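Local coordinates for protein aldo-keto reductase family 1 member C1 (Caenorhabditis elegans, PDB 1QWK) that probably works as an NADPH-dependent aldo-keto reductase of the aldose reductase type, reducing carbonyl groups to alcohols within a TIM-barrel fold, at residues A[29-34]-A[52-57]; A[60-65]-A[76-81]; A[110-115]-A[171-176]; A[6-11]-A[16-21]; A[82-87]-A[301-306]. All blocks are in the same frame, centred on the assembly; numbering follows the deposited sequence.

Contact 1 (A[29-34]-A[52-57])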
# COMPACT_ATOMS: atom_id res chain seq x y z
N ALA A 29 10.69 15.96 -4.33
CA ALA A 29 10.42 16.77 -5.51
C ALA A 29 9.46 16.08 -6.48
O ALA A 29 8.54 16.71 -7.01
CB ALA A 29 11.73 17.09 -6.23
N GLU A 30 9.67 14.79 -6.71
CA GLU A 30 8.82 14.02 -7.61
C GLU A 30 7.41 13.82 -7.05
O GLU A 30 6.43 13.83 -7.80
CB GLU A 30 9.44 12.65 -7.89
CG GLU A 30 10.82 12.67 -8.50
CD GLU A 30 11.44 11.29 -8.61
OE1 GLU A 30 11.58 10.62 -7.56
OE2 GLU A 30 11.77 10.86 -9.73
N VAL A 31 7.32 13.64 -5.74
CA VAL A 31 6.02 13.39 -5.12
C VAL A 31 5.04 14.55 -5.21
O VAL A 31 3.83 14.33 -5.33
CB VAL A 31 6.17 12.97 -3.63
CG1 VAL A 31 6.44 14.19 -2.76
CG2 VAL A 31 4.92 12.24 -3.18
N ILE A 32 5.53 15.78 -5.16
CA ILE A 32 4.63 16.92 -5.25
C ILE A 32 3.89 16.89 -6.58
O ILE A 32 2.66 16.98 -6.62
CB ILE A 32 5.39 18.25 -5.11
CG1 ILE A 32 5.95 18.37 -3.69
CG2 ILE A 32 4.46 19.41 -5.42
CD1 ILE A 32 6.84 19.58 -3.48
N THR A 33 4.64 16.75 -7.67
CA THR A 33 4.04 16.69 -9.01
C THR A 33 3.15 15.46 -9.15
O THR A 33 2.09 15.52 -9.77
CB THR A 33 5.13 16.63 -10.10
OG1 THR A 33 5.99 17.77 -9.99
CG2 THR A 33 4.49 16.62 -11.48
N ALA A 34 3.59 14.35 -8.57
CA ALA A 34 2.83 13.11 -8.63
C ALA A 34 1.50 13.22 -7.90
O ALA A 34 0.46 12.79 -8.41
CB ALA A 34 3.66 11.96 -8.04
N TYR A 52 9.72 7.10 4.35
CA TYR A 52 9.96 7.57 2.98
C TYR A 52 10.59 8.95 2.96
O TYR A 52 11.17 9.37 1.95
CB TYR A 52 8.66 7.64 2.17
CG TYR A 52 7.88 6.35 2.05
CD1 TYR A 52 8.49 5.11 2.22
CD2 TYR A 52 6.52 6.38 1.75
CE1 TYR A 52 7.75 3.93 2.12
CE2 TYR A 52 5.77 5.21 1.64
CZ TYR A 52 6.40 3.99 1.83
OH TYR A 52 5.64 2.84 1.77
N GLN A 53 10.45 9.68 4.06
CA GLN A 53 10.99 11.03 4.18
C GLN A 53 10.37 11.97 3.14
O GLN A 53 11.02 12.91 2.68
CB GLN A 53 12.51 11.02 4.00
CG GLN A 53 13.27 9.97 4.83
CD GLN A 53 12.90 9.99 6.30
OE1 GLN A 53 12.50 11.02 6.85
NE2 GLN A 53 13.04 8.84 6.95
N ASN A 54 9.12 11.71 2.76
CA ASN A 54 8.45 12.57 1.78
C ASN A 54 7.14 13.15 2.30
O ASN A 54 6.38 13.74 1.54
CB ASN A 54 8.20 11.81 0.47
CG ASN A 54 7.26 10.63 0.65
OD1 ASN A 54 6.57 10.52 1.65
ND2 ASN A 54 7.23 9.74 -0.35
N GLU A 55 6.87 12.98 3.59
CA GLU A 55 5.63 13.49 4.18
C GLU A 55 5.55 15.02 4.11
O GLU A 55 4.49 15.58 3.86
CB GLU A 55 5.50 13.04 5.64
CG GLU A 55 5.32 11.53 5.81
CD GLU A 55 5.30 11.12 7.28
OE1 GLU A 55 6.22 11.51 8.02
OE2 GLU A 55 4.36 10.40 7.68
N GLU A 56 6.68 15.69 4.31
CA GLU A 56 6.70 17.15 4.27
C GLU A 56 6.30 17.64 2.87
O GLU A 56 5.52 18.59 2.73
CB GLU A 56 8.09 17.66 4.65
CG GLU A 56 8.17 19.15 4.93
CD GLU A 56 9.52 19.56 5.49
OE1 GLU A 56 9.86 19.10 6.60
OE2 GLU A 56 10.24 20.32 4.82
N ALA A 57 6.84 16.99 1.84
CA ALA A 57 6.53 17.36 0.47
C ALA A 57 5.06 17.10 0.17
O ALA A 57 4.40 17.91 -0.49
CB ALA A 57 7.41 16.56 -0.49
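Val31 and Ile32, consecutive residues of helix 28-41, meet the single methyl of Ala57 on helix 55-68 in different ways. Val31 leaves its backbone facing the other segment and presents one branch: with chi1 at 78°, CG1 lies between the backbone N and the carbonyl carbon and comes to 3.4 Å from Ala57 CB, tighter than an ordinary carbon-carbon contact. Ile32 starts out across the interface and not into it, but its CG1, turned beside the backbone N at chi1 -67°, swings back to 3.6 Å from the carbonyl O of Ala57. The same CG1 also stands 4.0 Å from Ala57 CB, putting the alanine methyl within contact of both side chains. The backbones show the consequence: Ile32 CA is only 6.0 Å from Ala57 CA, a spacing that the small alanine side chain permits. No hydrogen bond crosses this interface. Farther along, Val31 CG1 approaches Asn54 CB at 4.4 Å. Asn54 occupies the N-cap position without a side-chain capping bond; its OD1 instead bonds Thr48 OG1, and its ND2 makes weak bonds to Ser26 O and Thr23 OG1. Tyr52, the predicted proton donor, lies just ahead of this turn. Such close packing of successive helices around parallel strands belongs to the outer layer of the aldo-keto reductase TIM barrel.

Contact 2 (A[60-65]-A[76-81])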
# COMPACT_ATOMS: atom_id res chain seq x y z
N THR A 60 2.95 19.77 1.50
CA THR A 60 2.99 20.96 0.66
C THR A 60 2.07 20.76 -0.54
O THR A 60 1.33 21.67 -0.93
CB THR A 60 4.44 21.23 0.17
OG1 THR A 60 5.27 21.52 1.30
CG2 THR A 60 4.47 22.42 -0.78
N ALA A 61 2.10 19.57 -1.12
CA ALA A 61 1.25 19.26 -2.26
C ALA A 61 -0.23 19.41 -1.90
O ALA A 61 -1.00 20.02 -2.64
CB ALA A 61 1.53 17.84 -2.75
N ILE A 62 -0.61 18.85 -0.75
CA ILE A 62 -1.99 18.93 -0.30
C ILE A 62 -2.39 20.39 -0.06
O ILE A 62 -3.49 20.81 -0.41
CB ILE A 62 -2.20 18.13 1.00
CG1 ILE A 62 -1.97 16.64 0.71
CG2 ILE A 62 -3.60 18.37 1.55
CD1 ILE A 62 -2.03 15.76 1.94
N LYS A 63 -1.48 21.15 0.54
CA LYS A 63 -1.74 22.55 0.82
C LYS A 63 -2.06 23.29 -0.48
O LYS A 63 -3.04 24.03 -0.56
CB LYS A 63 -0.52 23.18 1.50
CG LYS A 63 -0.78 24.52 2.16
CD LYS A 63 0.47 25.06 2.83
CE LYS A 63 0.17 26.23 3.75
NZ LYS A 63 -0.46 27.39 3.04
N GLU A 64 -1.24 23.07 -1.50
CA GLU A 64 -1.44 23.71 -2.80
C GLU A 64 -2.77 23.30 -3.43
O GLU A 64 -3.48 24.13 -4.00
CB GLU A 64 -0.29 23.37 -3.75
CG GLU A 64 1.00 24.13 -3.47
CD GLU A 64 2.16 23.66 -4.33
OE1 GLU A 64 1.97 23.47 -5.55
OE2 GLU A 64 3.27 23.47 -3.78
N LEU A 65 -3.11 22.02 -3.32
CA LEU A 65 -4.36 21.51 -3.87
C LEU A 65 -5.56 22.20 -3.21
O LEU A 65 -6.53 22.55 -3.89
CB LEU A 65 -4.47 20.00 -3.66
CG LEU A 65 -3.60 19.12 -4.56
CD1 LEU A 65 -3.60 17.69 -4.04
CD2 LEU A 65 -4.12 19.17 -5.99
N LEU A 76 -10.14 13.92 0.71
CA LEU A 76 -8.91 13.17 0.58
C LEU A 76 -8.71 12.17 1.71
O LEU A 76 -9.03 12.45 2.86
CB LEU A 76 -7.71 14.11 0.53
CG LEU A 76 -7.56 15.02 -0.69
CD1 LEU A 76 -6.34 15.92 -0.50
CD2 LEU A 76 -7.39 14.17 -1.95
N PHE A 77 -8.18 11.00 1.36
CA PHE A 77 -7.91 9.95 2.33
C PHE A 77 -6.39 9.84 2.40
O PHE A 77 -5.74 9.48 1.42
CB PHE A 77 -8.50 8.61 1.86
CG PHE A 77 -8.52 7.54 2.92
CD1 PHE A 77 -9.70 7.23 3.60
CD2 PHE A 77 -7.35 6.86 3.26
CE1 PHE A 77 -9.73 6.25 4.59
CE2 PHE A 77 -7.37 5.87 4.24
CZ PHE A 77 -8.56 5.56 4.92
N ILE A 78 -5.82 10.18 3.56
CA ILE A 78 -4.37 10.13 3.75
C ILE A 78 -3.96 8.99 4.67
O ILE A 78 -4.45 8.88 5.79
CB ILE A 78 -3.85 11.46 4.36
CG1 ILE A 78 -4.29 12.65 3.49
CG2 ILE A 78 -2.33 11.40 4.51
CD1 ILE A 78 -3.86 12.57 2.04
N THR A 79 -3.06 8.14 4.18
CA THR A 79 -2.55 7.00 4.95
C THR A 79 -1.07 7.18 5.21
O THR A 79 -0.33 7.54 4.31
CB THR A 79 -2.67 5.67 4.15
OG1 THR A 79 -4.04 5.39 3.88
CG2 THR A 79 -2.04 4.51 4.94
N THR A 80 -0.63 6.95 6.45
CA THR A 80 0.79 7.00 6.71
C THR A 80 1.12 5.83 7.63
O THR A 80 0.21 5.17 8.16
CB THR A 80 1.28 8.34 7.31
OG1 THR A 80 2.71 8.39 7.20
CG2 THR A 80 0.90 8.49 8.77
N LYS A 81 2.41 5.56 7.81
CA LYS A 81 2.83 4.42 8.60
C LYS A 81 3.97 4.70 9.56
O LYS A 81 4.89 5.46 9.24
CB LYS A 81 3.25 3.28 7.66
CG LYS A 81 2.37 3.12 6.43
CD LYS A 81 2.83 1.94 5.58
CE LYS A 81 2.24 1.99 4.18
NZ LYS A 81 2.81 3.13 3.40
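Ile62 and Ile78 share a first torsion but differ in the second, and the difference shapes their meeting. In both, CG1 lies opposite the carbonyl carbon and beside the backbone N. Ile62 then runs on extended (chi2 175°), carrying CD1 straight out from helix 55-68, whereas Ile78 folds at chi2 -57°, tucking its terminal methyl closer to strand 77-82. The two side chains reach toward each other tip to tip, with Ile62 CD1 3.7 Å from Ile78 CD1. Ile78 CG1 is the next atom behind that methyl, 4.1 Å from Ile62 CD1, so the helix residue also meets the bend of its partner. The other branch of Ile62 has a separate task: CG2 lies 4.2 Å from Leu76 CD1, just ahead of the strand. Ile62 thus bridges two residues that sit two apart and point to the same side. Their backbones remain well separated, Ile62 CA being 9.0 Å from Leu76 CA, and side chains alone span the gap; no hydrogen bond crosses it. The touching residues are all buried. On the other side of the strand, Phe77 and Thr79 touch Leu110, and farther along Lys81, predicted to lower the pKa of the active-site tyrosine, forms a salt bridge with Asp47. Strand 45-47, helix 55-68 and strand 77-82 make up a beta-alpha-beta crossover, the repeating unit of the TIM barrel, and these aliphatic contacts seat its helix against its second strand.

Contact 3 (A[110-115]-A[171-176])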
# COMPACT_ATOMS: atom_id res chain seq x y z
N LEU A 110 -5.87 6.93 7.98
CA LEU A 110 -5.44 5.58 8.33
C LEU A 110 -3.98 5.61 8.78
O LEU A 110 -3.14 6.21 8.12
CB LEU A 110 -5.61 4.65 7.12
CG LEU A 110 -5.13 3.19 7.27
CD1 LEU A 110 -5.89 2.49 8.39
CD2 LEU A 110 -5.33 2.45 5.95
N TYR A 111 -3.70 4.97 9.91
CA TYR A 111 -2.34 4.90 10.44
C TYR A 111 -1.97 3.44 10.63
O TYR A 111 -2.66 2.72 11.35
CB TYR A 111 -2.25 5.64 11.78
CG TYR A 111 -0.84 5.86 12.26
CD1 TYR A 111 0.13 6.40 11.42
CD2 TYR A 111 -0.49 5.60 13.59
CE1 TYR A 111 1.42 6.67 11.88
CE2 TYR A 111 0.79 5.87 14.06
CZ TYR A 111 1.73 6.41 13.20
OH TYR A 111 2.99 6.71 13.68
N LEU A 112 -0.88 3.02 9.99
CA LEU A 112 -0.45 1.62 10.04
C LEU A 112 0.90 1.36 10.68
O LEU A 112 1.78 2.22 10.64
CB LEU A 112 -0.38 1.05 8.62
CG LEU A 112 -1.54 1.29 7.65
CD1 LEU A 112 -1.16 0.74 6.28
CD2 LEU A 112 -2.80 0.63 8.18
N ALA A 113 1.07 0.18 11.25
CA ALA A 113 2.38 -0.21 11.78
C ALA A 113 3.02 -0.70 10.47
O ALA A 113 2.52 -1.63 9.85
CB ALA A 113 2.23 -1.37 12.77
N HIS A 114 4.10 -0.06 10.03
CA HIS A 114 4.75 -0.40 8.76
C HIS A 114 5.28 -1.83 8.76
O HIS A 114 5.37 -2.47 7.72
CB HIS A 114 5.90 0.57 8.50
CG HIS A 114 6.20 0.79 7.05
ND1 HIS A 114 6.07 -0.19 6.09
CD2 HIS A 114 6.69 1.88 6.41
CE1 HIS A 114 6.46 0.29 4.92
NE2 HIS A 114 6.84 1.54 5.09
N MET A 115 5.63 -2.31 9.95
CA MET A 115 6.16 -3.66 10.15
C MET A 115 5.68 -4.11 11.53
O MET A 115 5.13 -3.33 12.30
CB MET A 115 7.69 -3.66 10.17
CG MET A 115 8.37 -3.16 8.90
SD MET A 115 8.33 -4.39 7.57
CE MET A 115 8.44 -3.30 6.13
N VAL A 171 -8.46 -4.34 14.02
CA VAL A 171 -7.52 -3.97 12.97
C VAL A 171 -8.44 -3.64 11.79
O VAL A 171 -9.20 -4.49 11.35
CB VAL A 171 -6.59 -5.14 12.62
CG1 VAL A 171 -5.75 -4.79 11.40
CG2 VAL A 171 -5.68 -5.46 13.81
N HIS A 172 -8.36 -2.42 11.27
CA HIS A 172 -9.24 -2.01 10.16
C HIS A 172 -8.69 -2.32 8.77
O HIS A 172 -9.46 -2.46 7.82
CB HIS A 172 -9.52 -0.49 10.22
CG HIS A 172 -10.05 -0.02 11.54
ND1 HIS A 172 -11.22 -0.50 12.10
CD2 HIS A 172 -9.59 0.93 12.39
CE1 HIS A 172 -11.45 0.12 13.24
NE2 HIS A 172 -10.48 1.00 13.44
N ASN A 173 -7.37 -2.41 8.65
CA ASN A 173 -6.75 -2.66 7.36
C ASN A 173 -5.41 -3.39 7.48
O ASN A 173 -4.71 -3.26 8.48
CB ASN A 173 -6.57 -1.31 6.64
CG ASN A 173 -5.73 -1.41 5.36
OD1 ASN A 173 -4.52 -1.14 5.37
ND2 ASN A 173 -6.37 -1.79 4.26
N SER A 174 -5.08 -4.16 6.45
CA SER A 174 -3.81 -4.88 6.37
C SER A 174 -3.25 -4.59 4.98
O SER A 174 -3.90 -4.86 3.97
CB SER A 174 -4.03 -6.39 6.52
OG SER A 174 -2.84 -7.10 6.16
N GLN A 175 -2.05 -4.02 4.94
CA GLN A 175 -1.41 -3.69 3.67
C GLN A 175 -0.26 -4.65 3.45
O GLN A 175 0.68 -4.70 4.25
CB GLN A 175 -0.89 -2.25 3.68
CG GLN A 175 -0.31 -1.82 2.34
CD GLN A 175 0.12 -0.36 2.30
OE1 GLN A 175 -0.64 0.54 2.65
NE2 GLN A 175 1.35 -0.13 1.86
N VAL A 176 -0.34 -5.42 2.37
CA VAL A 176 0.70 -6.40 2.07
C VAL A 176 1.01 -6.47 0.58
O VAL A 176 0.28 -5.93 -0.25
CB VAL A 176 0.28 -7.82 2.52
CG1 VAL A 176 0.05 -7.85 4.03
CG2 VAL A 176 -1.00 -8.24 1.78
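Inside the TIM barrel, Leu110 and Leu112 of strand 110-113 meet Asn173 and Gln175 of strand 173-177 across the interior. The strands are not paired: their short axes approach to 8.4 Å and cross at -58°, so contact falls to inward-pointing side chains. Asn173 OD1 touches two leucine methyls, 3.7 Å from Leu110 CD2 and 3.7 Å from Leu112 CD2. Leu110 passes the asparagine at about a right angle, while Leu112 meets it more obliquely. With CG opposite the backbone N (chi1 171°), Asn173 extends its amide toward the leucines, and ND2 bonds both Ser197 OG and Thr199 OG1, which should fix the amide's rotation and give the buried nitrogen two partners. Leu112 also crosses Gln175 at about a right angle, its CD1 lying 4.0 Å from Gln175 CB. The glutamine side chain reaches Lys81, a predicted active-site residue, while His114, predicted to bind substrate, follows strand 110-113. In the sheet, strand 150-153 separates the two strands joined here; strand 77-82 flanks 110-113, and strand 197-201 lies beside 173-177. Helices 92-103 and 131-143 pack outside, against Tyr111 and Ala113.

Contact 4 (A[6-11]-A[16-21])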
# COMPACT_ATOMS: atom_id res chain seq x y z
N ALA A 6 -15.02 5.68 -5.67
CA ALA A 6 -15.18 4.25 -5.41
C ALA A 6 -14.40 3.93 -4.14
O ALA A 6 -13.20 4.17 -4.06
CB ALA A 6 -14.63 3.44 -6.57
N SER A 7 -15.08 3.37 -3.15
CA SER A 7 -14.43 3.06 -1.88
C SER A 7 -14.85 1.76 -1.22
O SER A 7 -15.86 1.15 -1.58
CB SER A 7 -14.67 4.22 -0.91
OG SER A 7 -14.34 5.46 -1.50
N ILE A 8 -14.06 1.34 -0.24
CA ILE A 8 -14.32 0.15 0.55
C ILE A 8 -14.70 0.65 1.93
O ILE A 8 -14.04 1.54 2.48
CB ILE A 8 -13.06 -0.75 0.65
CG1 ILE A 8 -12.78 -1.40 -0.70
CG2 ILE A 8 -13.23 -1.80 1.74
CD1 ILE A 8 -13.90 -2.29 -1.20
N LYS A 9 -15.76 0.10 2.50
CA LYS A 9 -16.20 0.51 3.83
C LYS A 9 -15.47 -0.29 4.90
O LYS A 9 -15.57 -1.52 4.94
CB LYS A 9 -17.72 0.31 3.96
CG LYS A 9 -18.31 0.88 5.24
CD LYS A 9 -19.82 0.65 5.29
CE LYS A 9 -20.43 1.28 6.54
NZ LYS A 9 -20.23 2.76 6.57
N LEU A 10 -14.72 0.41 5.74
CA LEU A 10 -13.98 -0.23 6.83
C LEU A 10 -14.97 -0.65 7.93
O LEU A 10 -16.09 -0.15 7.97
CB LEU A 10 -12.92 0.72 7.39
CG LEU A 10 -11.90 1.25 6.37
CD1 LEU A 10 -10.84 2.09 7.08
CD2 LEU A 10 -11.24 0.07 5.65
N SER A 11 -14.54 -1.54 8.82
CA SER A 11 -15.43 -2.03 9.88
C SER A 11 -16.00 -0.96 10.81
O SER A 11 -17.02 -1.18 11.46
CB SER A 11 -14.73 -3.12 10.71
OG SER A 11 -13.63 -2.60 11.44
N MET A 16 -12.79 4.05 2.50
CA MET A 16 -11.43 4.14 1.97
C MET A 16 -11.41 3.95 0.45
O MET A 16 -11.81 2.90 -0.05
CB MET A 16 -10.53 3.09 2.63
CG MET A 16 -9.11 3.04 2.08
SD MET A 16 -8.07 1.79 2.89
CE MET A 16 -8.71 0.29 2.13
N PRO A 17 -10.93 4.95 -0.30
CA PRO A 17 -10.87 4.84 -1.77
C PRO A 17 -10.15 3.55 -2.18
O PRO A 17 -9.12 3.21 -1.60
CB PRO A 17 -10.10 6.09 -2.18
CG PRO A 17 -10.52 7.10 -1.12
CD PRO A 17 -10.44 6.27 0.15
N VAL A 18 -10.69 2.86 -3.18
CA VAL A 18 -10.14 1.60 -3.65
C VAL A 18 -8.81 1.73 -4.39
O VAL A 18 -8.08 0.75 -4.53
CB VAL A 18 -11.13 0.86 -4.58
CG1 VAL A 18 -12.41 0.55 -3.81
CG2 VAL A 18 -11.43 1.71 -5.81
N ILE A 19 -8.50 2.92 -4.88
CA ILE A 19 -7.24 3.14 -5.58
C ILE A 19 -6.56 4.37 -5.00
O ILE A 19 -7.21 5.38 -4.73
CB ILE A 19 -7.44 3.30 -7.11
CG1 ILE A 19 -6.09 3.52 -7.79
CG2 ILE A 19 -8.41 4.44 -7.40
CD1 ILE A 19 -6.15 3.43 -9.32
N GLY A 20 -5.26 4.26 -4.78
CA GLY A 20 -4.54 5.39 -4.23
C GLY A 20 -3.17 5.49 -4.85
O GLY A 20 -2.72 4.59 -5.56
N LEU A 21 -2.50 6.60 -4.59
CA LEU A 21 -1.16 6.81 -5.10
C LEU A 21 -0.17 6.29 -4.08
O LEU A 21 -0.16 6.72 -2.92
CB LEU A 21 -0.92 8.30 -5.34
CG LEU A 21 0.47 8.68 -5.89
CD1 LEU A 21 0.62 8.16 -7.31
CD2 LEU A 21 0.62 10.20 -5.85
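Ile8 and Met16 form an antiparallel hydrogen-bonded pair in the beta hairpin of strands 7-9 and 15-17. Ile8 N donates to Met16 O at 2.7 Å with an N-H...O angle of 167°, and Met16 N returns the bond to Ile8 O at 2.8 Å, almost straight at 176°. Beyond the ladder's end, Val18 N reaches Ala6 O at 3.0 Å. That carbonyl also accepts a CA-H...O contact from Pro17, whose CA lies 3.3 Å from Ala6 O, so donors from two successive residues converge on it. Ser7 and Pro17 make the intervening non-hydrogen-bonded pair with diverging side chains; Ser7 OG bonds Thr5 O. The apolar layer follows. Met16 touches Ser197, Thr199 and Leu45, consistent with the hairpin closing the barrel's end as in other aldo-keto reductases. The Val18 and Ile8 side chains cross at about a right angle, and replacing this valine with a glycine would probably leave Ile8 CG1 and Ala6 CB without their apolar partner and open a gap beside the hairpin. The two methyls divide the work: Val18 CG1 lies 3.7 Å from Ile8 CG1, and Val18 CG2 lies 3.7 Å from Ala6 CB.

Contact 5 (A[82-87]-A[301-306])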
# COMPACT_ATOMS: atom_id res chain seq x y z
N ALA A 82 3.92 4.06 10.72
CA ALA A 82 4.97 4.23 11.73
C ALA A 82 6.11 3.27 11.41
O ALA A 82 5.87 2.10 11.11
CB ALA A 82 4.40 3.93 13.12
N TRP A 83 7.34 3.76 11.46
CA TRP A 83 8.51 2.93 11.18
C TRP A 83 8.90 2.11 12.42
O TRP A 83 8.34 2.30 13.50
CB TRP A 83 9.68 3.79 10.70
CG TRP A 83 10.81 3.01 10.12
CD1 TRP A 83 12.14 3.14 10.42
CD2 TRP A 83 10.72 1.93 9.18
NE1 TRP A 83 12.88 2.22 9.72
CE2 TRP A 83 12.03 1.46 8.95
CE3 TRP A 83 9.66 1.32 8.50
CZ2 TRP A 83 12.32 0.40 8.07
CZ3 TRP A 83 9.93 0.26 7.63
CH2 TRP A 83 11.26 -0.18 7.42
N THR A 84 9.87 1.21 12.26
CA THR A 84 10.29 0.32 13.34
C THR A 84 10.66 0.94 14.70
O THR A 84 10.37 0.35 15.74
CB THR A 84 11.45 -0.59 12.87
OG1 THR A 84 12.54 0.21 12.38
CG2 THR A 84 10.97 -1.51 11.75
N HIS A 85 11.29 2.11 14.69
CA HIS A 85 11.68 2.74 15.95
C HIS A 85 10.49 3.43 16.62
O HIS A 85 10.51 3.69 17.82
CB HIS A 85 12.81 3.76 15.71
CG HIS A 85 12.42 4.90 14.82
ND1 HIS A 85 11.93 4.71 13.54
CD2 HIS A 85 12.46 6.24 15.02
CE1 HIS A 85 11.68 5.89 12.99
NE2 HIS A 85 12.00 6.83 13.87
N GLU A 86 9.45 3.71 15.84
CA GLU A 86 8.26 4.36 16.38
C GLU A 86 7.30 3.34 16.99
O GLU A 86 6.36 3.70 17.69
CB GLU A 86 7.59 5.18 15.27
CG GLU A 86 8.55 6.18 14.65
CD GLU A 86 7.96 6.97 13.48
OE1 GLU A 86 7.47 6.34 12.52
OE2 GLU A 86 8.02 8.21 13.53
N LEU A 87 7.56 2.05 16.74
CA LEU A 87 6.72 0.98 17.26
C LEU A 87 7.07 0.64 18.71
O LEU A 87 6.29 -0.02 19.40
CB LEU A 87 6.89 -0.28 16.41
CG LEU A 87 6.54 -0.15 14.93
CD1 LEU A 87 6.89 -1.45 14.21
CD2 LEU A 87 5.07 0.18 14.77
N GLN A 301 11.68 -8.22 2.99
CA GLN A 301 11.85 -7.44 4.22
C GLN A 301 12.79 -8.23 5.14
O GLN A 301 12.52 -8.37 6.34
CB GLN A 301 10.50 -7.23 4.92
CG GLN A 301 9.37 -6.75 4.01
CD GLN A 301 9.61 -5.36 3.43
OE1 GLN A 301 10.61 -4.71 3.74
NE2 GLN A 301 8.68 -4.89 2.59
N ASP A 302 13.90 -8.71 4.58
CA ASP A 302 14.85 -9.54 5.34
C ASP A 302 15.61 -8.90 6.49
O ASP A 302 16.31 -9.59 7.23
CB ASP A 302 15.84 -10.24 4.39
CG ASP A 302 16.67 -9.28 3.56
OD1 ASP A 302 16.94 -8.16 4.03
OD2 ASP A 302 17.06 -9.66 2.44
N PHE A 303 15.47 -7.59 6.67
CA PHE A 303 16.11 -6.94 7.80
C PHE A 303 15.45 -7.45 9.09
O PHE A 303 15.98 -7.28 10.18
CB PHE A 303 15.99 -5.42 7.70
CG PHE A 303 14.57 -4.92 7.71
CD1 PHE A 303 13.89 -4.71 8.91
CD2 PHE A 303 13.91 -4.63 6.52
CE1 PHE A 303 12.58 -4.24 8.92
CE2 PHE A 303 12.59 -4.16 6.52
CZ PHE A 303 11.93 -3.96 7.72
N MET A 304 14.27 -8.07 8.95
CA MET A 304 13.56 -8.62 10.11
C MET A 304 14.10 -9.98 10.53
O MET A 304 13.72 -10.49 11.58
CB MET A 304 12.06 -8.78 9.82
CG MET A 304 11.25 -7.49 9.79
SD MET A 304 9.45 -7.80 9.93
CE MET A 304 9.09 -8.59 8.36
N THR A 305 14.97 -10.57 9.71
CA THR A 305 15.55 -11.88 10.02
C THR A 305 16.13 -11.93 11.43
O THR A 305 16.96 -11.10 11.80
CB THR A 305 16.66 -12.23 9.00
OG1 THR A 305 16.14 -12.14 7.67
CG2 THR A 305 17.18 -13.65 9.24
N GLY A 306 15.70 -12.91 12.22
CA GLY A 306 16.21 -13.05 13.57
C GLY A 306 15.41 -12.34 14.64
O GLY A 306 15.58 -12.60 15.84
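Trp83 and Phe303 bring together the loop after barrel strand 77-82 and the C-terminal loop, two parts of the TIM barrel more than two hundred residues apart in sequence. The aromatic contact comes first. Their side chains arrive from opposite directions, yet the rings meet obliquely, with planes at 52° and the centroid of the six-membered ring of Trp83 5.8 Å from that of Phe303. The closest atoms are Trp83 CH2 and Phe303 CZ, 3.9 Å apart at the outer ends of the two rings. The tryptophan torsion explains the reach: CG stands opposite the backbone N (chi1 -168°), bringing the far end of the indole up to the phenyl ring. The aliphatic contribution is smaller, a single approach of Thr84 CG2 to Phe303 CE1 at 4.2 Å. Thr84 OG1 sits over one face of the Trp83 ring toward its rim, and His114, predicted to bind substrate, meets the indole edge-to-face. This aromatic group therefore lies beside the likely substrate pocket, as in related aldo-keto reductases. Polar bonds hold each loop internally; none crosses between them. Trp83 N donates to Glu86 OE1 at 2.8 Å through the oxygen's anti lone pair, and Ser50 OG bonds the same oxygen, tying the tryptophan backbone to a neighbouring loop. On the other side, two donors from one residue grip Asp302 O: Thr305 N at 3.0 Å and Thr305 OG1 at 2.6 Å.

Overall arrangement
Along the chain, contact 4 closes first, followed by contact 1 and contact 2; contact 3 comes next, within the long interval spanned by contact 5. Contacts 1 and 2 share helix 55-68, with centres 10 Å apart, and lie on the same side of the chain's centre. Contacts 2 and 3 reach neighbouring strands, 77-82 and 110-113, of the parallel barrel sheet. Contacts 4 and 5 lie on opposite sides of the centre, 26 Å apart, one at the N-terminal hairpin and the other at the C-terminal loop. Tyr52, Lys81 and His114, taken from contacts 1, 2 and 3, converge at the predicted active site, which is thus assembled from successive barrel units.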